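Local atomic coordinates of UTP-glucose-1-phosphate uridylyltransferase 2 (Trypanosoma brucei, PDB entry 3GUE), a protein that probably catalyses the transfer of a uridylyl group from UTP to alpha-D-glucose 1-phosphate, giving UDP-glucose and diphosphate. Residues I47-I52 with E289-N294; E139-L144 with V153-I158; D233-H236 with F242-E245; K333-N336 with Q341-K344. All coordinates share one frame; numbering follows the deposited sequence.

Interaction 1: I47-I52 with E289-N294; sequences IPEKSI and EDSFQN. With SO4 (sulfate ion), chain G.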
# COMPACT_ATOMS: atom_id res chain seq x y z
N ILE A 47 -4.99 15.54 10.21
CA ILE A 47 -5.93 15.04 11.20
C ILE A 47 -5.26 15.11 12.58
O ILE A 47 -4.59 14.16 12.99
CB ILE A 47 -6.36 13.59 10.86
CG1 ILE A 47 -7.11 13.56 9.52
CG2 ILE A 47 -7.19 12.94 12.01
CD1 ILE A 47 -7.25 12.18 8.91
N PRO A 48 -5.39 16.26 13.28
CA PRO A 48 -4.69 16.45 14.55
C PRO A 48 -5.25 15.54 15.64
O PRO A 48 -6.46 15.30 15.66
CB PRO A 48 -4.96 17.92 14.89
CG PRO A 48 -5.46 18.53 13.64
CD PRO A 48 -6.20 17.44 12.95
N GLU A 49 -4.36 15.03 16.49
CA GLU A 49 -4.72 14.08 17.56
C GLU A 49 -5.96 14.52 18.30
O GLU A 49 -6.78 13.69 18.70
CB GLU A 49 -3.56 13.88 18.55
CG GLU A 49 -3.76 12.71 19.55
CD GLU A 49 -3.72 11.35 18.88
OE1 GLU A 49 -3.19 11.26 17.75
OE2 GLU A 49 -4.24 10.37 19.47
N LYS A 50 -6.11 15.83 18.47
CA LYS A 50 -7.19 16.38 19.26
C LYS A 50 -8.57 16.37 18.56
O LYS A 50 -9.61 16.68 19.19
CB LYS A 50 -6.80 17.76 19.78
CG LYS A 50 -5.82 17.68 20.96
CD LYS A 50 -5.69 18.99 21.71
CE LYS A 50 -4.55 18.94 22.72
NZ LYS A 50 -4.29 20.29 23.39
N SER A 51 -8.56 15.93 17.29
CA SER A 51 -9.76 15.86 16.44
C SER A 51 -10.37 14.46 16.43
O SER A 51 -11.46 14.25 15.87
CB SER A 51 -9.44 16.31 15.00
OG SER A 51 -8.68 15.33 14.30
N ILE A 52 -9.67 13.52 17.04
CA ILE A 52 -10.08 12.13 16.99
C ILE A 52 -9.95 11.44 18.34
O ILE A 52 -9.27 11.94 19.26
CB ILE A 52 -9.26 11.34 15.94
CG1 ILE A 52 -7.76 11.57 16.15
CG2 ILE A 52 -9.74 11.71 14.53
CD1 ILE A 52 -6.89 10.50 15.58
N GLU A 289 3.52 12.92 15.81
CA GLU A 289 4.17 11.66 15.41
C GLU A 289 4.19 10.63 16.56
O GLU A 289 3.95 9.45 16.33
CB GLU A 289 5.59 11.91 14.85
CG GLU A 289 6.40 10.66 14.42
CD GLU A 289 5.70 9.81 13.36
OE1 GLU A 289 4.46 9.76 13.35
OE2 GLU A 289 6.39 9.15 12.54
N ASP A 290 4.47 11.11 17.78
CA ASP A 290 4.51 10.26 18.96
C ASP A 290 3.18 9.54 19.22
O ASP A 290 3.15 8.32 19.36
CB ASP A 290 5.01 11.05 20.20
CG ASP A 290 6.50 11.40 20.11
OD1 ASP A 290 7.17 10.86 19.19
OD2 ASP A 290 7.01 12.20 20.94
N SER A 291 2.08 10.30 19.22
CA SER A 291 0.73 9.72 19.23
C SER A 291 0.48 8.79 18.03
O SER A 291 0.09 7.63 18.21
CB SER A 291 -0.32 10.84 19.26
OG SER A 291 -0.18 11.66 20.42
N PHE A 292 0.72 9.27 16.80
CA PHE A 292 0.48 8.42 15.62
C PHE A 292 1.17 7.07 15.80
O PHE A 292 0.65 6.05 15.31
CB PHE A 292 0.92 9.11 14.32
CG PHE A 292 0.68 8.29 13.06
CD1 PHE A 292 -0.48 8.46 12.32
CD2 PHE A 292 1.65 7.37 12.59
CE1 PHE A 292 -0.72 7.71 11.16
CE2 PHE A 292 1.45 6.64 11.43
CZ PHE A 292 0.25 6.80 10.70
N GLN A 293 2.31 7.07 16.51
CA GLN A 293 3.18 5.87 16.68
C GLN A 293 3.00 5.14 18.02
O GLN A 293 3.72 4.19 18.32
CB GLN A 293 4.66 6.21 16.45
CG GLN A 293 5.00 6.71 15.04
CD GLN A 293 4.97 5.62 13.98
OE1 GLN A 293 4.76 4.44 14.28
NE2 GLN A 293 5.22 6.00 12.74
N ASN A 294 2.03 5.59 18.81
CA ASN A 294 1.61 4.85 19.99
C ASN A 294 0.74 3.66 19.55
O ASN A 294 -0.44 3.82 19.28
CB ASN A 294 0.82 5.81 20.90
CG ASN A 294 0.53 5.23 22.26
OD1 ASN A 294 0.42 4.02 22.42
ND2 ASN A 294 0.39 6.10 23.26
S SO4 G . -0.14 9.88 23.55
O1 SO4 G . 0.60 11.09 23.96
O2 SO4 G . -0.74 9.27 24.74
O3 SO4 G . -1.18 10.25 22.59
O4 SO4 G . 0.80 8.98 22.89

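Interaction 2: E139-L144 with V153-I158; sequences ETKNFL and VFDSDI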
# COMPACT_ATOMS: atom_id res chain seq x y z
N GLU A 139 6.44 -1.58 -17.92
CA GLU A 139 7.27 -2.58 -17.24
C GLU A 139 6.50 -3.80 -16.75
O GLU A 139 7.00 -4.93 -16.82
CB GLU A 139 8.02 -1.96 -16.05
CG GLU A 139 9.29 -1.25 -16.44
CD GLU A 139 10.24 -1.13 -15.29
OE1 GLU A 139 10.68 0.00 -15.01
OE2 GLU A 139 10.56 -2.18 -14.66
N THR A 140 5.31 -3.55 -16.19
CA THR A 140 4.41 -4.60 -15.74
C THR A 140 3.93 -5.45 -16.91
O THR A 140 3.97 -6.69 -16.84
CB THR A 140 3.15 -4.02 -14.97
OG1 THR A 140 3.58 -3.31 -13.81
CG2 THR A 140 2.25 -5.11 -14.50
N LYS A 141 3.49 -4.79 -17.98
CA LYS A 141 3.04 -5.51 -19.17
C LYS A 141 4.16 -6.41 -19.69
O LYS A 141 3.92 -7.60 -19.94
CB LYS A 141 2.57 -4.56 -20.28
CG LYS A 141 1.95 -5.32 -21.46
CD LYS A 141 1.29 -4.42 -22.49
CE LYS A 141 0.77 -5.25 -23.60
NZ LYS A 141 -0.28 -4.53 -24.36
N ASN A 142 5.38 -5.87 -19.82
CA ASN A 142 6.46 -6.66 -20.40
C ASN A 142 6.88 -7.81 -19.49
O ASN A 142 7.14 -8.92 -19.99
CB ASN A 142 7.67 -5.82 -20.82
CG ASN A 142 8.41 -6.42 -22.03
OD1 ASN A 142 7.90 -6.37 -23.17
ND2 ASN A 142 9.59 -7.01 -21.79
N PHE A 143 6.90 -7.56 -18.17
CA PHE A 143 7.11 -8.64 -17.20
C PHE A 143 6.13 -9.80 -17.36
O PHE A 143 6.51 -10.99 -17.29
CB PHE A 143 7.08 -8.16 -15.74
CG PHE A 143 7.37 -9.27 -14.75
CD1 PHE A 143 8.67 -9.53 -14.34
CD2 PHE A 143 6.34 -10.08 -14.25
CE1 PHE A 143 8.95 -10.57 -13.47
CE2 PHE A 143 6.62 -11.13 -13.38
CZ PHE A 143 7.94 -11.37 -12.99
N LEU A 144 4.86 -9.48 -17.54
CA LEU A 144 3.84 -10.52 -17.64
C LEU A 144 3.88 -11.39 -18.91
O LEU A 144 3.06 -12.28 -19.05
CB LEU A 144 2.43 -9.96 -17.37
CG LEU A 144 2.17 -9.48 -15.93
CD1 LEU A 144 0.82 -8.74 -15.78
CD2 LEU A 144 2.30 -10.63 -14.89
N VAL A 153 -4.46 -11.25 -22.38
CA VAL A 153 -5.67 -10.46 -22.03
C VAL A 153 -5.34 -9.24 -21.15
O VAL A 153 -6.23 -8.63 -20.54
CB VAL A 153 -6.79 -11.33 -21.39
CG1 VAL A 153 -7.25 -12.39 -22.36
CG2 VAL A 153 -6.33 -11.97 -20.07
N PHE A 154 -4.06 -8.87 -21.10
CA PHE A 154 -3.60 -7.73 -20.32
C PHE A 154 -4.33 -6.40 -20.66
O PHE A 154 -4.93 -5.78 -19.77
CB PHE A 154 -2.08 -7.58 -20.43
CG PHE A 154 -1.53 -6.47 -19.60
CD1 PHE A 154 -1.21 -6.69 -18.27
CD2 PHE A 154 -1.39 -5.19 -20.13
CE1 PHE A 154 -0.73 -5.67 -17.48
CE2 PHE A 154 -0.88 -4.14 -19.33
CZ PHE A 154 -0.58 -4.38 -18.02
N ASP A 155 -4.29 -5.96 -21.91
CA ASP A 155 -4.98 -4.73 -22.29
C ASP A 155 -6.52 -4.81 -22.08
O ASP A 155 -7.11 -3.93 -21.45
CB ASP A 155 -4.68 -4.32 -23.74
CG ASP A 155 -3.25 -3.81 -23.95
OD1 ASP A 155 -2.52 -3.47 -22.98
OD2 ASP A 155 -2.85 -3.73 -25.14
N SER A 156 -7.15 -5.88 -22.57
CA SER A 156 -8.62 -5.96 -22.56
C SER A 156 -9.25 -6.28 -21.20
O SER A 156 -10.34 -5.80 -20.89
CB SER A 156 -9.11 -6.97 -23.59
OG SER A 156 -8.56 -8.24 -23.33
N ASP A 157 -8.57 -7.10 -20.38
CA ASP A 157 -9.15 -7.56 -19.11
C ASP A 157 -8.39 -7.14 -17.83
O ASP A 157 -9.00 -6.69 -16.86
CB ASP A 157 -9.37 -9.08 -19.17
CG ASP A 157 -10.46 -9.49 -20.17
OD1 ASP A 157 -10.21 -9.47 -21.40
OD2 ASP A 157 -11.57 -9.85 -19.72
N ILE A 158 -7.06 -7.23 -17.86
CA ILE A 158 -6.25 -7.12 -16.66
C ILE A 158 -5.99 -5.67 -16.23
O ILE A 158 -6.20 -5.32 -15.07
CB ILE A 158 -4.88 -7.89 -16.83
CG1 ILE A 158 -5.11 -9.37 -17.20
CG2 ILE A 158 -3.96 -7.69 -15.65
CD1 ILE A 158 -5.22 -10.33 -16.00

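Interaction 3: D233-H236 with F242-E245; sequences DYMH and FLME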
# COMPACT_ATOMS: atom_id res chain seq x y z
N ASP A 233 -18.98 -13.80 2.75
CA ASP A 233 -20.30 -14.26 3.22
C ASP A 233 -20.84 -13.30 4.28
O ASP A 233 -21.98 -12.87 4.20
CB ASP A 233 -20.22 -15.67 3.83
CG ASP A 233 -20.10 -16.79 2.80
OD1 ASP A 233 -20.30 -16.57 1.59
OD2 ASP A 233 -19.84 -17.93 3.22
N TYR A 234 -19.98 -12.96 5.24
CA TYR A 234 -20.29 -12.03 6.33
C TYR A 234 -20.70 -10.64 5.86
O TYR A 234 -21.70 -10.09 6.34
CB TYR A 234 -19.11 -11.89 7.27
CG TYR A 234 -19.33 -10.82 8.32
CD1 TYR A 234 -20.21 -11.04 9.38
CD2 TYR A 234 -18.68 -9.59 8.24
CE1 TYR A 234 -20.44 -10.08 10.33
CE2 TYR A 234 -18.89 -8.60 9.19
CZ TYR A 234 -19.78 -8.87 10.24
OH TYR A 234 -20.01 -7.92 11.23
N MET A 235 -19.89 -10.10 4.96
CA MET A 235 -20.11 -8.76 4.40
C MET A 235 -21.49 -8.66 3.74
O MET A 235 -22.26 -7.71 3.95
CB MET A 235 -19.02 -8.49 3.39
CG MET A 235 -19.07 -7.10 2.80
SD MET A 235 -18.02 -7.02 1.35
CE MET A 235 -18.35 -5.31 0.87
N HIS A 236 -21.77 -9.66 2.91
CA HIS A 236 -23.08 -9.81 2.27
C HIS A 236 -24.29 -9.96 3.24
O HIS A 236 -25.34 -9.34 3.05
CB HIS A 236 -22.99 -11.00 1.31
CG HIS A 236 -24.25 -11.28 0.57
ND1 HIS A 236 -24.68 -10.50 -0.49
CD2 HIS A 236 -25.17 -12.25 0.72
CE1 HIS A 236 -25.82 -10.98 -0.95
NE2 HIS A 236 -26.14 -12.05 -0.23
N PHE A 242 -18.81 -1.79 2.27
CA PHE A 242 -17.38 -1.65 2.44
C PHE A 242 -16.99 -2.39 3.72
O PHE A 242 -17.60 -2.19 4.79
CB PHE A 242 -17.07 -0.16 2.50
CG PHE A 242 -15.62 0.20 2.77
CD1 PHE A 242 -14.81 0.70 1.76
CD2 PHE A 242 -15.12 0.12 4.05
CE1 PHE A 242 -13.49 1.10 2.02
CE2 PHE A 242 -13.79 0.46 4.33
CZ PHE A 242 -12.97 0.97 3.33
N LEU A 243 -16.00 -3.28 3.59
CA LEU A 243 -15.38 -3.94 4.70
C LEU A 243 -13.87 -3.74 4.62
O LEU A 243 -13.25 -4.08 3.62
CB LEU A 243 -15.75 -5.42 4.72
CG LEU A 243 -15.40 -6.24 5.98
CD1 LEU A 243 -16.37 -7.38 6.13
CD2 LEU A 243 -13.93 -6.77 6.01
N MET A 244 -13.28 -3.20 5.68
CA MET A 244 -11.82 -3.07 5.82
C MET A 244 -11.22 -4.13 6.76
O MET A 244 -11.66 -4.25 7.90
CB MET A 244 -11.50 -1.69 6.42
CG MET A 244 -10.02 -1.51 6.77
SD MET A 244 -9.67 0.03 7.61
CE MET A 244 -10.00 1.23 6.31
N GLU A 245 -10.21 -4.88 6.31
CA GLU A 245 -9.49 -5.77 7.21
C GLU A 245 -8.43 -4.94 7.94
O GLU A 245 -7.75 -4.15 7.30
CB GLU A 245 -8.83 -6.95 6.45
CG GLU A 245 -9.73 -7.80 5.55
CD GLU A 245 -9.02 -9.07 5.12
OE1 GLU A 245 -7.77 -9.13 5.27
OE2 GLU A 245 -9.70 -10.03 4.68

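Interaction 4: K333-N336 with Q341-K344; sequences KTVN and QSTK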
# COMPACT_ATOMS: atom_id res chain seq x y z
N LYS A 333 7.05 17.28 -1.09
CA LYS A 333 8.19 16.55 -1.65
C LYS A 333 9.06 17.55 -2.41
O LYS A 333 8.74 18.73 -2.50
CB LYS A 333 7.73 15.50 -2.69
CG LYS A 333 6.88 14.33 -2.19
CD LYS A 333 7.66 13.33 -1.41
CE LYS A 333 6.73 12.23 -0.87
NZ LYS A 333 7.42 11.42 0.17
N THR A 334 10.16 17.07 -2.97
CA THR A 334 10.86 17.82 -4.02
C THR A 334 10.51 17.15 -5.33
O THR A 334 10.29 15.93 -5.35
CB THR A 334 12.37 17.88 -3.79
OG1 THR A 334 12.92 16.55 -3.79
CG2 THR A 334 12.69 18.60 -2.46
N VAL A 335 10.40 17.94 -6.41
CA VAL A 335 10.06 17.42 -7.75
C VAL A 335 10.89 16.21 -8.20
O VAL A 335 10.35 15.25 -8.75
CB VAL A 335 10.08 18.54 -8.85
CG1 VAL A 335 11.46 19.19 -8.98
CG2 VAL A 335 9.58 17.98 -10.19
N ASN A 336 12.21 16.28 -8.01
CA ASN A 336 13.02 15.09 -8.10
C ASN A 336 13.24 14.60 -6.68
O ASN A 336 13.95 15.25 -5.89
CB ASN A 336 14.33 15.35 -8.85
CG ASN A 336 15.32 14.17 -8.77
OD1 ASN A 336 15.12 13.21 -8.05
ND2 ASN A 336 16.40 14.27 -9.50
N GLN A 341 17.48 19.47 -3.32
CA GLN A 341 17.61 20.88 -3.64
C GLN A 341 16.74 21.24 -4.82
O GLN A 341 16.73 22.40 -5.23
CB GLN A 341 19.06 21.23 -3.93
CG GLN A 341 19.93 21.27 -2.69
CD GLN A 341 21.40 21.18 -3.00
OE1 GLN A 341 21.85 21.59 -4.07
NE2 GLN A 341 22.17 20.63 -2.06
N SER A 342 16.03 20.26 -5.38
CA SER A 342 15.09 20.54 -6.48
C SER A 342 13.83 21.14 -5.92
O SER A 342 13.54 20.99 -4.71
CB SER A 342 14.80 19.29 -7.33
OG SER A 342 14.25 18.22 -6.56
N THR A 343 13.10 21.84 -6.80
CA THR A 343 11.87 22.56 -6.47
C THR A 343 10.94 21.80 -5.52
O THR A 343 10.55 20.66 -5.81
CB THR A 343 11.10 22.99 -7.76
OG1 THR A 343 11.95 23.81 -8.58
CG2 THR A 343 9.80 23.79 -7.42
N LYS A 344 10.58 22.45 -4.42
CA LYS A 344 9.64 21.92 -3.43
C LYS A 344 8.20 21.94 -3.96
O LYS A 344 7.74 22.97 -4.45
CB LYS A 344 9.71 22.73 -2.14
CG LYS A 344 11.01 22.66 -1.36
CD LYS A 344 10.76 23.24 0.03
CE LYS A 344 11.96 23.05 0.94
NZ LYS A 344 12.73 24.30 1.12

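Interaction 1: I47-I52 with E289-N294
Glu49 OE2 is gripped by two basic side chains, Lys297 and His298, while the other carboxylate oxygen of Glu49 forms a salt bridge with Arg279 and rests against the methylene of Ser291. That last approach, Glu49 OE1 to Ser291 CB at 3.3 Å, is the closest between the two segments. Glu49 reaches across with CG anti to its backbone N (chi1 -170°) and then bends at chi2 (68°), which sets OE1 against Ser291 CB, with the hydroxyl somewhat farther from that oxygen. The hydroxyl is turned to a different task. With OG beside the backbone N of its own residue, Ser291 binds a sulfate ion, probably from the crystallisation liquor, its OG lying 2.8 Å from sulfate O3. Three residues further on, Asn294 ND2 holds sulfate O4 at 2.9 Å in a nearly straight bond (174°). On the opposing segment, the short 3-10 turn at 49-51 is tightened by Pro48 O, which accepts from both Ser51 N, at 2.7 Å, and Ser51 OG, at 2.6 Å. Next to Ser291, Phe292 turns into the protein, its side chain about 8 Å from the bound UDP-glucose. The contact illustrates how a 3-10 turn and a short helix can be joined with no hydrogen bond directly between them: Lys297, which holds both Glu49 and the sulfate, and the bond of Glu49 N to Asp288 link them instead. Lys297 and Arg279 probably offset the charge of Glu49, His298 adds a hydrogen bond, and the nearby lysine would make a second anion tolerable.

Interaction 2: E139-L144 with V153-I158
Helix 139-143 and helix 154-158 run almost perpendicular, at 99° with their axes 12.2 Å apart at closest approach, and the CA atoms of Lys141 and Phe154 are the nearest pair. The wide separation is bridged by the Phe154 ring, which projects toward the first helix and is met there by three residues. Lys141 lays its aliphatic chain over one face: CB stands 4.0 Å from the centroid of the Phe154 ring, a CH-pi contact displaced toward the rim, and Lys141 CG follows at 3.6 Å from Phe154 CD2. CG of Lys141 is anti to the backbone N (chi1 -173°) and the chain beyond it is extended, so the methylenes run past the ring and deliver the ammonium group to the next residue of the second helix. There Lys141 NZ straddles the carboxylate of Asp155, 2.8 Å from OD2 in a salt bridge and equally far from OD1, where the hydrogen bond is weak. Leu144 meets the same ring from another direction, its CD1 3.8 Å from Phe154 CD1, and Thr140 CG2 comes up obliquely. The second helix opens with a pi-type turn, in which Val153 O accepts from both Asp157 N and Ile158 N. Thr140 OG1 bonds to Thr136 O and to Asn83, a UDP-glucose-binding residue, while Leu144 and Phe154 also rest on strand 128-132. An apolar core edged by a salt bridge thus joins two helices of the beta-alpha-beta crossover from strand 128-132 to the parallel edge strand 159-161, part of the nucleotide-binding, Rossmann-like sheet of a GT-A fold.

Interaction 3: D233-H236 with F242-E245
Leu243 sets one methyl against two consecutive residues of the helix: its CD1 lies 3.8 Å from CD2 of Tyr234 and 4.0 Å from CB of Met235. The methyl meets the tyrosine in the plane of the ring, at its edge, and the two side chains cross at about a right angle. Met235 passes Leu243 at a slant. Its CG is anti to the backbone N (chi1 -176°) and the rest of the chain is extended, a shape that carries the terminal methyl to the start of the strand, where CE sits 3.8 Å from Phe242 N. In the next shell, Leu231 of the same helix touches Leu243, and Trp307 of strand 300-309 touches Met235. The rotation of Tyr234 is probably steadied at its far end, where OH is hydrogen-bonded to Glu363, on the strand beside 242-248, and to Lys238. Phe242 points to the other side of the sheet, against Ile306. No hydrogen bond links the two segments. Apolar packing, with the methionine methyl against the strand backbone, seats helix 229-237 on the sheet here, and the tyrosine hydroxyl finds its polar partners beyond the apolar layer.

Interaction 4: K333-N336 with Q341-K344
Ser342 is the first residue of the second segment to engage the first, and its hydroxyl works in two directions. Ser342 OG receives Asn336 N at 3.2 Å with a bent geometry (145°), and it is hydrogen-bonded as well to Asp339 O in the connecting loop. Its CB packs against Val335 CG1 at 3.7 Å. Thr334 lies beside the same serine, its CB close to the hydroxyl. With OG1 placed between the backbone N and carbonyl carbon (chi1 61°), Thr334 turns that oxygen to Asn336 O, 2.7 Å away and reached from well above the carbonyl plane; Asp339 O is a further partner of Thr334 OG1. Next comes Thr343, whose carbonyl makes the central backbone link: Val335 N points at Thr343 O over 2.8 Å with little bend (166°), and the CA-H of Thr334 adds a contact to that oxygen. The Thr343 side chain brushes the valine. Lys344 stands opposite Thr334 in an antiparallel non-hydrogen-bonded pair, and Lys344 CA approaches Lys333 O at 3.4 Å in a CA-H...O contact. The whole forms the mouth of a hairpin loop joining strands 329-334 and 344-349. Strand 329-334 is at the edge of a four-stranded antiparallel sheet, and 344-349 lies between it and strand 165-169, beyond whose end Gln170 bonds to the Lys344 backbone.

From the N terminus, the loop 47-52 that follows helix 26-40 meets helix 289-292, so interaction 1 closes a span of more than two hundred residues. Interactions 2 and 3 both fall within that span, one after the other, each closing a short local loop: the first within the crossover to one edge of the mixed sheet, the second seating helix 229-237 on strand 242-248 near its other edge. Interaction 4 follows in series, shutting the hairpin of the smaller antiparallel sheet. None cross and none touch. Interactions 1 and 2 lie on opposite sides of the chain's centre, as do interactions 3 and 4, each pair with centres about 41 Å apart.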